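Local coordinates for protein cryptic loci regulator 2 (Schizosaccharomyces pombe 972h-, PDB 5IKJ) that promotes transcriptional silencing of heterochromatin as part of the SHREC repressor complex, acting upstream of histone deacetylases and supporting proper nucleosome positioning, at residues K51-L54 / Y55-I58. Sequence-based numbering, arbitrary orientation.
Sequences KNLL and YRQI
Arg-56 NH1 donates a nearly straight hydrogen bond to Asn-52 OD1, one helical turn back (3.2 Å, N-H...O 170°). The oxygen lies at the edge of the guanidinium, in its plane, whereas NH1 stands above the amide plane of Asn-52; the two flat groups are turned 51° apart. The Arg-56 chain is bent about its CG-CD bond (chi3 -3°, nearly eclipsed), which turns the guanidinium back toward Asn-52; Arg-56 CD itself lies 3.2 Å from the same OD1. Both groups have a second partner: Asn-52 ND2 bonds to Leu-45 O, and Arg-56 NE to Leu-144 O. An alanine in place of Arg-56 would probably leave Asn-52 OD1 and Leu-144 O without these donors. Regular i to i+4 backbone bonds run underneath, among them Gln-57 N to Leu-53 O at 2.7 Å. Leu-53 crosses the chain of Gln-57 at a slant, its CD1 3.6 Å from Gln-57 CG. One residue further along, Leu-54 CG meets Ile-58 CD1 at 3.8 Å, the methyl curling back also over Leu-54 O. All this is a little over two turns of the helix spanning 50-67. Asn-52 and Tyr-55 face strand 152-156 at Leu-153, Tyr-55 also touches Leu-171 of strand 168-172, and both Tyr-55 and Ile-58 pack on Val-183 of helix 183-195, which carries the zinc ligand His-189.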
loop_
_atom_site.group_PDB
_atom_site.type_symbol
_atom_site.label_atom_id
_atom_site.label_comp_id
_atom_site.label_asym_id
_atom_site.label_seq_id
_atom_site.Cartn_x
_atom_site.Cartn_y
_atom_site.Cartn_z
ATOM N N LYS A 51 1.781 35.411 -10.293
ATOM C CA LYS A 51 2.478 34.189 -10.677
ATOM C C LYS A 51 3.121 33.503 -9.479
ATOM O O LYS A 51 3.177 32.269 -9.435
ATOM C CB LYS A 51 3.528 34.506 -11.741
ATOM C CG LYS A 51 2.918 34.883 -13.080
ATOM C CD LYS A 51 3.896 35.645 -13.951
ATOM C CE LYS A 51 3.308 35.911 -15.325
ATOM N NZ LYS A 51 4.263 36.635 -16.206
ATOM N N ASN A 52 3.610 34.277 -8.509
ATOM C CA ASN A 52 4.054 33.687 -7.251
ATOM C C ASN A 52 2.909 32.955 -6.565
ATOM O O ASN A 52 3.088 31.844 -6.051
ATOM C CB ASN A 52 4.624 34.773 -6.340
ATOM C CG ASN A 52 5.247 34.211 -5.079
ATOM O OD1 ASN A 52 4.640 33.403 -4.379
ATOM N ND2 ASN A 52 6.472 34.633 -4.789
ATOM N N LEU A 53 1.720 33.562 -6.549
ATOM C CA LEU A 53 0.550 32.891 -5.993
ATOM C C LEU A 53 0.276 31.583 -6.724
ATOM O O LEU A 53 0.099 30.532 -6.096
ATOM C CB LEU A 53 -0.665 33.818 -6.063
ATOM C CG LEU A 53 -2.039 33.178 -5.825
ATOM C CD1 LEU A 53 -2.108 32.499 -4.464
ATOM C CD2 LEU A 53 -3.140 34.218 -5.959
ATOM N N LEU A 54 0.236 31.627 -8.058
ATOM C CA LEU A 54 -0.006 30.412 -8.831
ATOM C C LEU A 54 1.040 29.350 -8.518
ATOM O O LEU A 54 0.715 28.162 -8.392
ATOM C CB LEU A 54 -0.012 30.734 -10.326
ATOM C CG LEU A 54 -0.188 29.540 -11.269
ATOM C CD1 LEU A 54 -1.536 28.872 -11.048
ATOM C CD2 LEU A 54 -0.030 29.977 -12.716
ATOM N N TYR A 55 2.305 29.757 -8.399
ATOM C CA TYR A 55 3.360 28.829 -8.007
ATOM C C TYR A 55 3.028 28.170 -6.674
ATOM O O TYR A 55 3.074 26.939 -6.543
ATOM C CB TYR A 55 4.692 29.577 -7.926
ATOM C CG TYR A 55 5.918 28.694 -7.848
ATOM C CD1 TYR A 55 6.309 28.114 -6.648
ATOM C CD2 TYR A 55 6.698 28.460 -8.973
ATOM C CE1 TYR A 55 7.434 27.314 -6.575
ATOM C CE2 TYR A 55 7.825 27.662 -8.910
ATOM C CZ TYR A 55 8.189 27.092 -7.708
ATOM O OH TYR A 55 9.310 26.298 -7.641
ATOM N N ARG A 56 2.679 28.979 -5.669
ATOM C CA ARG A 56 2.356 28.449 -4.351
ATOM C C ARG A 56 1.025 27.706 -4.331
ATOM O O ARG A 56 0.813 26.869 -3.447
ATOM C CB ARG A 56 2.345 29.586 -3.330
ATOM C CG ARG A 56 3.704 30.260 -3.155
ATOM C CD ARG A 56 3.683 31.362 -2.098
ATOM N NE ARG A 56 2.352 31.571 -1.533
ATOM C CZ ARG A 56 1.550 32.597 -1.808
ATOM N NH1 ARG A 56 1.923 33.555 -2.645
ATOM N NH2 ARG A 56 0.360 32.668 -1.229
ATOM N N GLN A 57 0.128 27.986 -5.280
ATOM C CA GLN A 57 -1.106 27.211 -5.373
ATOM C C GLN A 57 -0.834 25.813 -5.910
ATOM O O GLN A 57 -1.430 24.834 -5.445
ATOM C CB GLN A 57 -2.120 27.932 -6.263
ATOM C CG GLN A 57 -2.750 29.162 -5.636
ATOM C CD GLN A 57 -3.738 29.837 -6.567
ATOM O OE1 GLN A 57 -3.427 30.114 -7.726
ATOM N NE2 GLN A 57 -4.941 30.094 -6.069
ATOM N N ILE A 58 0.055 25.701 -6.897
ATOM C CA ILE A 58 0.407 24.394 -7.446
ATOM C C ILE A 58 1.156 23.572 -6.404
ATOM O O ILE A 58 0.874 22.384 -6.205
ATOM C CB ILE A 58 1.230 24.567 -8.735
ATOM C CG1 ILE A 58 0.374 25.222 -9.824
ATOM C CG2 ILE A 58 1.760 23.224 -9.225
ATOM C CD1 ILE A 58 1.163 26.063 -10.803
#